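PDB 2IVF: ethylbenzene dehydrogenase alpha-subunit from Aromatoleum aromaticum, which belongs to the molybdopterin oxidoreductase family and holds a molybdenum atom, two pterin guanine dinucleotide ligands and an iron-sulfur cluster in one large chain. Local coordinates for residues A[543-548]-A[952-957]; A[569-574]-A[821-826]; A[486-491]-A[741-746]. All coordinates share one frame; numbering follows the deposited sequence.

Contact 1: A[543-548]-A[952-957]; sequences LVPPAM and FRYYFM
Leu-543 lays its CD1 methyl over one face of the Phe-956 ring, a CH-pi contact in which CD1 stands 3.9 Å from the centroid of the Phe-956 ring and 20° off the ring normal. The methyl belongs to the short strand 543-544, which pairs in parallel with strand 214-215 within the molybdopterin oxidoreductase fold; the ring belongs to the long loop between strands 915-917 and 969-975. The second branch of the leucine follows the rim, with Leu-543 CD2 3.9 Å from Phe-956 CE1. With its CG anti to the backbone N (chi1 178°), Phe-956 extends its ring to the leucine, while Met-957 CG covers the opposite face and so completes a sandwich of aliphatic carbon on both sides.

Tyr-954, two residues earlier, makes the other half of the contact. Its side chain runs toward the turn that joins strand 543-544 to helix 546-553, and its ring passes close to the backbone there. The phenol oxygen hydrogen-bonds to Asp-216, just after the neighbouring strand, whose carboxylate also takes the backbone N of Met-957. No hydrogen bond joins the two segments directly, and the touching residues are buried. At the edge of the tyrosine ring, near its plane, lies Leu-543 O, whereas the proline comes in obliquely, Pro-545 CD reaching Tyr-954 CE2 at 3.6 Å.

Contact 2: A[569-574]-A[821-826]; sequences ALKKSF and YLEAGE
Lys-571 and Glu-823 form a salt bridge at the protein surface, with Lys-571 NZ 2.8 Å from Glu-823 OE1. The ammonium group meets this oxygen on its syn side, 25° out of the carboxylate plane, and stays clearly farther from the other oxygen, Glu-823 OE2, at 4.0 Å. The glutamate chain is extended beyond CG, carrying the carboxylate out from the last turn of helix 819-824 to the lysine.

Beneath the charged pair, the loop leading into helix 574-583 rests on the end of helix 819-824. Leu-570 CD2 packs against Ala-824 CB at 3.7 Å, and Ala-569 CB lies equally close to Ala-824 O. That carbonyl also accepts a hydrogen bond from Lys-832. The helix ends here in a Schellman motif: Gly-825 has positive phi, and Glu-826 N bonds back to Tyr-821 O at 2.8 Å. On the loop side, Ser-573 is the N-cap of helix 574-583, so the contact brings the end of one helix beside the lead-in to another.

Since both charged residues are exposed, solvent probably screens their attraction, and the small apolar patch around Ala-824 supplies the more sheltered part of the contact.

Contact 3: A[486-491]-A[741-746]; sequences DNMVYL and KEMVDI
Met-743 reaches from helix 736-749 onto helix 486-493 and meets the other helix with every atom of its side chain. Its CB packs against Asn-487 CB, and the next carbon, Met-743 CG, lies 3.6 Å from Asn-487 O. The sulfur then takes a weak hydrogen bond: Asn-487 ND2 donates to Met-743 SD at 3.5 Å, with an N-H...S angle of 157°. Chi1 of Asn-487 (57°) places its CG between the backbone N and the carbonyl carbon, which brings ND2 to the sulfur, the two side chains crossing obliquely. At the tip, Met-743 CE presses on Leu-491 CD2 at 3.4 Å, tighter than usual for two carbons, and the two side chains cross at about a right angle. The same methyl also lies 3.5 Å from Asn-487 O.

The two helices are steeply crossed, with 111° between their N-to-C directions and 8.7 Å between the axes of the short segments. One turn along from the methionine, Ile-746 enters a knobs-into-holes socket formed by Asp-486, Asn-487, Tyr-490 and Leu-491. Its two branches part there: Ile-746 CG2 meets Asp-486 O at 3.6 Å, while CD1 reaches deeper, to Asn-487 O and to Tyr-490 CB.

Polar groups at the crossing are held by residues beyond the two helices. Thr-775 OG1 is hydrogen-bonded to both Asp-486 OD2 and Tyr-490 OH, and Glu-742 OE2 is hydrogen-bonded to Thr-498 OG1. Helix 197-210 and strand 659-661 close over the methionine end of the crossing, where Ser-197 and Met-661 each touch both Asn-487 and Met-743.

Overall arrangement
Contact 2 sits nested within the chain loop closed by contact 1, and the two touch directly: Phe-952 stacks on Tyr-821, with Phe-952 CE2 3.4 Å from Tyr-821 CE1, although their centres lie 21 Å apart. Contact 3 alternates with both along the sequence. It comes within about 5 Å of contact 1 at the nearest atoms without touching it, whereas contacts 2 and 3 lie on opposite sides of the chain's centre, 43 Å apart between centres. Neither contact 1 nor contact 3 touches the pterin ligands: the side chains of Phe-956 and Met-488 each stay about 13 Å from the guanylate ester ligand (MD1), and Met-488 is equally far from the guanosine dinucleotide ligand (MGD).

Contact 1: A[543-548]-A[952-957]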
loop_
_atom_site.group_PDB
_atom_site.type_symbol
_atom_site.label_atom_id
_atom_site.label_comp_id
_atom_site.label_asym_id
_atom_site.label_seq_id
_atom_site.Cartn_x
_atom_site.Cartn_y
_atom_site.Cartn_z
ATOM N N LEU A 543 -12.781 6.031 -28.273
ATOM C CA LEU A 543 -11.593 5.937 -27.446
ATOM C C LEU A 543 -10.466 6.571 -28.238
ATOM O O LEU A 543 -10.186 6.161 -29.371
ATOM C CB LEU A 543 -11.256 4.495 -27.132
ATOM C CG LEU A 543 -12.253 3.831 -26.181
ATOM C CD1 LEU A 543 -12.152 2.323 -26.249
ATOM C CD2 LEU A 543 -12.032 4.325 -24.750
ATOM N N VAL A 544 -9.832 7.570 -27.639
ATOM C CA VAL A 544 -8.954 8.475 -28.385
ATOM C C VAL A 544 -7.640 8.680 -27.615
ATOM O O VAL A 544 -7.623 8.631 -26.378
ATOM C CB VAL A 544 -9.687 9.838 -28.676
ATOM C CG1 VAL A 544 -11.035 9.569 -29.324
ATOM C CG2 VAL A 544 -9.884 10.625 -27.370
ATOM N N PRO A 545 -6.520 8.859 -28.338
ATOM C CA PRO A 545 -5.230 9.183 -27.676
ATOM C C PRO A 545 -5.372 10.434 -26.832
ATOM O O PRO A 545 -5.841 11.436 -27.368
ATOM C CB PRO A 545 -4.275 9.456 -28.856
ATOM C CG PRO A 545 -5.157 9.630 -30.068
ATOM C CD PRO A 545 -6.378 8.787 -29.801
ATOM N N PRO A 546 -5.067 10.372 -25.524
ATOM C CA PRO A 546 -5.247 11.532 -24.612
ATOM C C PRO A 546 -4.338 12.751 -24.844
ATOM O O PRO A 546 -4.750 13.887 -24.549
ATOM C CB PRO A 546 -5.053 10.909 -23.225
ATOM C CG PRO A 546 -4.229 9.716 -23.479
ATOM C CD PRO A 546 -4.589 9.186 -24.799
ATOM N N ALA A 547 -3.171 12.573 -25.472
ATOM C CA ALA A 547 -2.331 13.727 -25.848
ATOM C C ALA A 547 -3.064 14.753 -26.724
ATOM O O ALA A 547 -2.747 15.961 -26.691
ATOM C CB ALA A 547 -1.000 13.261 -26.523
ATOM N N MET A 548 -4.004 14.291 -27.550
ATOM C CA MET A 548 -4.593 15.164 -28.552
ATOM C C MET A 548 -5.445 16.240 -27.913
ATOM O O MET A 548 -5.238 17.423 -28.184
ATOM C CB MET A 548 -5.442 14.406 -29.579
ATOM C CG MET A 548 -4.676 13.381 -30.376
ATOM S SD MET A 548 -3.173 14.051 -31.131
ATOM C CE MET A 548 -2.607 12.596 -32.045
ATOM N N PHE A 952 4.006 0.588 -35.491
ATOM C CA PHE A 952 3.724 1.960 -35.067
ATOM C C PHE A 952 2.252 2.229 -35.320
ATOM O O PHE A 952 1.838 2.474 -36.459
ATOM C CB PHE A 952 4.610 2.950 -35.820
ATOM C CG PHE A 952 6.107 2.816 -35.522
ATOM C CD1 PHE A 952 6.591 1.999 -34.520
ATOM C CD2 PHE A 952 7.017 3.562 -36.258
ATOM C CE1 PHE A 952 7.956 1.900 -34.280
ATOM C CE2 PHE A 952 8.386 3.461 -36.035
ATOM C CZ PHE A 952 8.853 2.641 -35.051
ATOM N N ARG A 953 1.450 2.168 -34.265
ATOM C CA ARG A 953 -0.020 2.224 -34.408
ATOM C C ARG A 953 -0.719 2.469 -33.094
ATOM O O ARG A 953 -0.125 2.350 -32.024
ATOM C CB ARG A 953 -0.567 0.942 -35.011
ATOM C CG ARG A 953 -0.348 -0.289 -34.163
ATOM C CD ARG A 953 -0.321 -1.599 -35.010
ATOM N NE ARG A 953 0.471 -2.677 -34.362
ATOM C CZ ARG A 953 0.788 -3.827 -34.957
ATOM N NH1 ARG A 953 0.403 -4.057 -36.192
ATOM N NH2 ARG A 953 1.499 -4.747 -34.323
ATOM N N TYR A 954 -1.991 2.824 -33.183
ATOM C CA TYR A 954 -2.802 3.013 -32.013
ATOM C C TYR A 954 -4.067 2.179 -32.101
ATOM O O TYR A 954 -4.786 2.193 -33.112
ATOM C CB TYR A 954 -3.174 4.499 -31.809
ATOM C CG TYR A 954 -4.190 4.675 -30.692
ATOM C CD1 TYR A 954 -3.848 4.390 -29.374
ATOM C CD2 TYR A 954 -5.510 5.029 -30.954
ATOM C CE1 TYR A 954 -4.789 4.509 -28.328
ATOM C CE2 TYR A 954 -6.441 5.169 -29.910
ATOM C CZ TYR A 954 -6.085 4.887 -28.619
ATOM O OH TYR A 954 -6.998 4.991 -27.581
ATOM N N TYR A 955 -4.331 1.460 -31.023
ATOM C CA TYR A 955 -5.663 0.956 -30.738
ATOM C C TYR A 955 -5.721 0.983 -29.212
ATOM O O TYR A 955 -4.727 1.324 -28.571
ATOM C CB TYR A 955 -5.878 -0.435 -31.321
ATOM C CG TYR A 955 -4.863 -1.472 -30.867
ATOM C CD1 TYR A 955 -5.044 -2.161 -29.674
ATOM C CD2 TYR A 955 -3.745 -1.803 -31.645
ATOM C CE1 TYR A 955 -4.138 -3.129 -29.244
ATOM C CE2 TYR A 955 -2.815 -2.785 -31.189
ATOM C CZ TYR A 955 -3.031 -3.448 -30.004
ATOM O OH TYR A 955 -2.144 -4.431 -29.518
ATOM N N PHE A 956 -6.874 0.640 -28.650
ATOM C CA PHE A 956 -7.183 0.924 -27.255
ATOM C C PHE A 956 -6.068 0.407 -26.336
ATOM O O PHE A 956 -5.638 -0.748 -26.456
ATOM C CB PHE A 956 -8.537 0.312 -26.910
ATOM C CG PHE A 956 -8.962 0.491 -25.463
ATOM C CD1 PHE A 956 -8.852 1.715 -24.821
ATOM C CD2 PHE A 956 -9.537 -0.568 -24.779
ATOM C CE1 PHE A 956 -9.269 1.869 -23.494
ATOM C CE2 PHE A 956 -9.953 -0.417 -23.446
ATOM C CZ PHE A 956 -9.811 0.807 -22.817
ATOM N N MET A 957 -5.616 1.302 -25.447
ATOM C CA MET A 957 -4.537 1.096 -24.484
ATOM C C MET A 957 -3.132 0.945 -25.056
ATOM O O MET A 957 -2.155 0.799 -24.292
ATOM C CB MET A 957 -4.864 -0.094 -23.583
ATOM C CG MET A 957 -6.207 0.038 -22.911
ATOM S SD MET A 957 -6.557 -1.345 -21.827
ATOM C CE MET A 957 -6.251 -2.633 -23.013
#

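Contact 2: A[569-574]-A[821-826]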
loop_
_atom_site.group_PDB
_atom_site.type_symbol
_atom_site.label_atom_id
_atom_site.label_comp_id
_atom_site.label_asym_id
_atom_site.label_seq_id
_atom_site.Cartn_x
_atom_site.Cartn_y
_atom_site.Cartn_z
ATOM N N ALA A 569 18.143 15.429 -29.401
ATOM C CA ALA A 569 18.408 14.678 -30.617
ATOM C C ALA A 569 17.268 14.800 -31.606
ATOM O O ALA A 569 17.396 14.355 -32.757
ATOM C CB ALA A 569 18.659 13.186 -30.287
ATOM N N LEU A 570 16.138 15.374 -31.176
ATOM C CA LEU A 570 15.016 15.541 -32.075
ATOM C C LEU A 570 15.177 16.869 -32.824
ATOM O O LEU A 570 15.707 17.845 -32.284
ATOM C CB LEU A 570 13.679 15.440 -31.311
ATOM C CG LEU A 570 13.368 14.141 -30.539
ATOM C CD1 LEU A 570 11.967 14.207 -29.868
ATOM C CD2 LEU A 570 13.457 12.829 -31.373
ATOM N N LYS A 571 14.733 16.891 -34.080
ATOM C CA LYS A 571 14.952 18.032 -34.946
ATOM C C LYS A 571 13.833 19.055 -34.809
ATOM O O LYS A 571 13.936 20.179 -35.319
ATOM C CB LYS A 571 15.099 17.560 -36.397
ATOM C CG LYS A 571 13.845 16.880 -37.018
ATOM C CD LYS A 571 14.249 16.203 -38.351
ATOM C CE LYS A 571 13.209 16.349 -39.457
ATOM N NZ LYS A 571 13.851 16.092 -40.777
ATOM N N LYS A 572 12.769 18.680 -34.099
ATOM C CA LYS A 572 11.631 19.557 -33.916
ATOM C C LYS A 572 10.746 19.160 -32.751
ATOM O O LYS A 572 10.942 18.122 -32.104
ATOM C CB LYS A 572 10.812 19.636 -35.205
ATOM C CG LYS A 572 10.273 18.308 -35.676
ATOM C CD LYS A 572 9.923 18.400 -37.124
ATOM C CE LYS A 572 9.333 17.135 -37.705
ATOM N NZ LYS A 572 8.851 17.424 -39.110
ATOM N N SER A 573 9.800 20.042 -32.447
ATOM C CA SER A 573 8.907 19.886 -31.307
ATOM C C SER A 573 7.856 18.838 -31.572
ATOM O O SER A 573 7.555 18.514 -32.721
ATOM C CB SER A 573 8.149 21.182 -31.006
ATOM O OG SER A 573 7.416 21.627 -32.170
ATOM N N PHE A 574 7.286 18.372 -30.474
ATOM C CA PHE A 574 6.121 17.515 -30.448
ATOM C C PHE A 574 5.073 17.959 -31.456
ATOM O O PHE A 574 4.631 17.162 -32.255
ATOM C CB PHE A 574 5.480 17.528 -29.070
ATOM C CG PHE A 574 4.221 16.723 -29.000
ATOM C CD1 PHE A 574 4.272 15.352 -28.793
ATOM C CD2 PHE A 574 2.983 17.331 -29.176
ATOM C CE1 PHE A 574 3.125 14.612 -28.772
ATOM C CE2 PHE A 574 1.802 16.580 -29.130
ATOM C CZ PHE A 574 1.887 15.218 -28.941
ATOM N N TYR A 821 12.992 7.490 -36.688
ATOM C CA TYR A 821 13.935 6.787 -35.815
ATOM C C TYR A 821 15.389 6.839 -36.265
ATOM O O TYR A 821 16.302 7.087 -35.464
ATOM C CB TYR A 821 13.486 5.334 -35.591
ATOM C CG TYR A 821 12.328 5.272 -34.625
ATOM C CD1 TYR A 821 11.067 5.737 -34.994
ATOM C CD2 TYR A 821 12.499 4.773 -33.333
ATOM C CE1 TYR A 821 10.021 5.699 -34.118
ATOM C CE2 TYR A 821 11.478 4.738 -32.478
ATOM C CZ TYR A 821 10.249 5.199 -32.850
ATOM O OH TYR A 821 9.251 5.146 -31.952
ATOM N N LEU A 822 15.596 6.648 -37.557
ATOM C CA LEU A 822 16.885 6.824 -38.163
ATOM C C LEU A 822 17.444 8.232 -37.821
ATOM O O LEU A 822 18.557 8.358 -37.297
ATOM C CB LEU A 822 16.745 6.633 -39.678
ATOM C CG LEU A 822 16.608 5.205 -40.228
ATOM C CD1 LEU A 822 16.449 5.217 -41.785
ATOM C CD2 LEU A 822 17.840 4.415 -39.831
ATOM N N GLU A 823 16.661 9.281 -38.094
ATOM C CA GLU A 823 17.120 10.664 -37.889
ATOM C C GLU A 823 17.320 11.012 -36.397
ATOM O O GLU A 823 18.219 11.766 -36.073
ATOM C CB GLU A 823 16.157 11.662 -38.540
ATOM C CG GLU A 823 16.334 11.720 -40.063
ATOM C CD GLU A 823 15.430 12.708 -40.796
ATOM O OE1 GLU A 823 14.648 13.462 -40.145
ATOM O OE2 GLU A 823 15.526 12.721 -42.057
ATOM N N ALA A 824 16.457 10.480 -35.531
ATOM C CA ALA A 824 16.482 10.703 -34.065
ATOM C C ALA A 824 17.596 9.950 -33.368
ATOM O O ALA A 824 17.814 10.168 -32.174
ATOM C CB ALA A 824 15.171 10.254 -33.415
ATOM N N GLY A 825 18.258 9.047 -34.082
ATOM C CA GLY A 825 19.331 8.253 -33.495
ATOM C C GLY A 825 18.776 7.096 -32.686
ATOM O O GLY A 825 19.437 6.591 -31.791
ATOM N N GLU A 826 17.563 6.655 -33.014
ATOM C CA GLU A 826 16.945 5.547 -32.267
ATOM C C GLU A 826 16.627 4.290 -33.112
ATOM O O GLU A 826 15.811 3.433 -32.700
ATOM C CB GLU A 826 15.678 6.031 -31.561
ATOM C CG GLU A 826 15.940 7.072 -30.561
ATOM C CD GLU A 826 14.762 7.414 -29.708
ATOM O OE1 GLU A 826 13.892 6.541 -29.486
ATOM O OE2 GLU A 826 14.741 8.572 -29.228
#

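Contact 3: A[486-491]-A[741-746]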
loop_
_atom_site.group_PDB
_atom_site.type_symbol
_atom_site.label_atom_id
_atom_site.label_comp_id
_atom_site.label_asym_id
_atom_site.label_seq_id
_atom_site.Cartn_x
_atom_site.Cartn_y
_atom_site.Cartn_z
ATOM N N ASP A 486 -12.977 -8.990 -21.511
ATOM C CA ASP A 486 -14.195 -9.276 -22.274
ATOM C C ASP A 486 -15.455 -8.875 -21.502
ATOM O O ASP A 486 -16.420 -8.321 -22.075
ATOM C CB ASP A 486 -14.260 -10.764 -22.655
ATOM C CG ASP A 486 -13.144 -11.176 -23.606
ATOM O OD1 ASP A 486 -12.006 -10.734 -23.385
ATOM O OD2 ASP A 486 -13.380 -11.941 -24.551
ATOM N N ASN A 487 -15.429 -9.136 -20.197
ATOM C CA ASN A 487 -16.604 -8.873 -19.348
ATOM C C ASN A 487 -17.003 -7.401 -19.392
ATOM O O ASN A 487 -18.177 -7.085 -19.429
ATOM C CB ASN A 487 -16.405 -9.354 -17.899
ATOM C CG ASN A 487 -15.192 -8.757 -17.230
ATOM O OD1 ASN A 487 -14.103 -8.771 -17.787
ATOM N ND2 ASN A 487 -15.376 -8.199 -16.042
ATOM N N MET A 488 -16.007 -6.524 -19.459
ATOM C CA MET A 488 -16.244 -5.096 -19.557
ATOM C C MET A 488 -16.535 -4.653 -20.973
ATOM O O MET A 488 -17.511 -3.896 -21.205
ATOM C CB MET A 488 -15.046 -4.344 -19.015
ATOM C CG MET A 488 -14.965 -4.439 -17.553
ATOM S SD MET A 488 -13.510 -3.605 -16.954
ATOM C CE MET A 488 -12.296 -4.920 -16.938
ATOM N N VAL A 489 -15.750 -5.104 -21.954
ATOM C CA VAL A 489 -15.969 -4.535 -23.298
ATOM C C VAL A 489 -17.230 -5.046 -23.962
ATOM O O VAL A 489 -17.872 -4.284 -24.643
ATOM C CB VAL A 489 -14.746 -4.610 -24.239
ATOM C CG1 VAL A 489 -13.466 -4.166 -23.496
ATOM C CG2 VAL A 489 -14.599 -5.987 -24.787
ATOM N N TYR A 490 -17.631 -6.299 -23.777
ATOM C CA TYR A 490 -18.936 -6.742 -24.333
ATOM C C TYR A 490 -20.119 -6.092 -23.614
ATOM O O TYR A 490 -21.127 -5.697 -24.247
ATOM C CB TYR A 490 -19.096 -8.263 -24.305
ATOM C CG TYR A 490 -18.249 -8.993 -25.307
ATOM C CD1 TYR A 490 -18.715 -9.231 -26.590
ATOM C CD2 TYR A 490 -16.997 -9.465 -24.971
ATOM C CE1 TYR A 490 -17.932 -9.910 -27.515
ATOM C CE2 TYR A 490 -16.210 -10.112 -25.877
ATOM C CZ TYR A 490 -16.672 -10.351 -27.130
ATOM O OH TYR A 490 -15.896 -11.006 -28.056
ATOM N N LEU A 491 -20.018 -5.975 -22.299
ATOM C CA LEU A 491 -21.026 -5.241 -21.550
ATOM C C LEU A 491 -21.131 -3.815 -22.085
ATOM O O LEU A 491 -22.215 -3.261 -22.177
ATOM C CB LEU A 491 -20.697 -5.231 -20.075
ATOM C CG LEU A 491 -21.714 -4.547 -19.185
ATOM C CD1 LEU A 491 -23.023 -5.272 -19.247
ATOM C CD2 LEU A 491 -21.182 -4.500 -17.741
ATOM N N LYS A 741 -24.222 -10.968 -13.512
ATOM C CA LYS A 741 -24.715 -12.155 -14.150
ATOM C C LYS A 741 -24.405 -12.139 -15.652
ATOM O O LYS A 741 -24.063 -13.150 -16.219
ATOM C CB LYS A 741 -26.206 -12.255 -13.960
ATOM C CG LYS A 741 -26.606 -12.470 -12.502
ATOM C CD LYS A 741 -28.130 -12.463 -12.365
ATOM C CE LYS A 741 -28.507 -13.108 -11.047
ATOM N NZ LYS A 741 -29.934 -13.039 -10.919
ATOM N N GLU A 742 -24.553 -10.978 -16.294
ATOM C CA GLU A 742 -24.198 -10.866 -17.706
ATOM C C GLU A 742 -22.681 -11.035 -17.929
ATOM O O GLU A 742 -22.265 -11.685 -18.905
ATOM C CB GLU A 742 -24.653 -9.524 -18.268
ATOM C CG GLU A 742 -24.353 -9.342 -19.729
ATOM C CD GLU A 742 -25.011 -10.342 -20.618
ATOM O OE1 GLU A 742 -26.026 -10.953 -20.224
ATOM O OE2 GLU A 742 -24.500 -10.528 -21.743
ATOM N N MET A 743 -21.880 -10.466 -17.049
ATOM C CA MET A 743 -20.428 -10.643 -17.149
ATOM C C MET A 743 -20.049 -12.092 -16.963
ATOM O O MET A 743 -19.120 -12.552 -17.585
ATOM C CB MET A 743 -19.697 -9.822 -16.132
ATOM C CG MET A 743 -19.703 -8.360 -16.427
ATOM S SD MET A 743 -18.672 -7.533 -15.260
ATOM C CE MET A 743 -18.577 -5.958 -16.117
ATOM N N VAL A 744 -20.775 -12.818 -16.104
ATOM C CA VAL A 744 -20.476 -14.241 -15.930
ATOM C C VAL A 744 -20.787 -14.966 -17.240
ATOM O O VAL A 744 -20.012 -15.794 -17.688
ATOM C CB VAL A 744 -21.223 -14.858 -14.748
ATOM C CG1 VAL A 744 -21.137 -16.392 -14.804
ATOM C CG2 VAL A 744 -20.649 -14.305 -13.425
ATOM N N ASP A 745 -21.904 -14.635 -17.868
ATOM C CA ASP A 745 -22.287 -15.236 -19.165
ATOM C C ASP A 745 -21.273 -14.919 -20.257
ATOM O O ASP A 745 -20.975 -15.750 -21.099
ATOM C CB ASP A 745 -23.643 -14.728 -19.618
ATOM C CG ASP A 745 -24.803 -15.533 -19.038
ATOM O OD1 ASP A 745 -24.557 -16.490 -18.250
ATOM O OD2 ASP A 745 -25.943 -15.210 -19.417
ATOM N N ILE A 746 -20.789 -13.694 -20.252
ATOM C CA ILE A 746 -19.753 -13.265 -21.187
ATOM C C ILE A 746 -18.497 -14.117 -20.955
ATOM O O ILE A 746 -17.989 -14.686 -21.892
ATOM C CB ILE A 746 -19.408 -11.767 -21.033
ATOM C CG1 ILE A 746 -20.567 -10.876 -21.504
ATOM C CG2 ILE A 746 -18.053 -11.460 -21.750
ATOM C CD1 ILE A 746 -20.439 -9.416 -21.034
#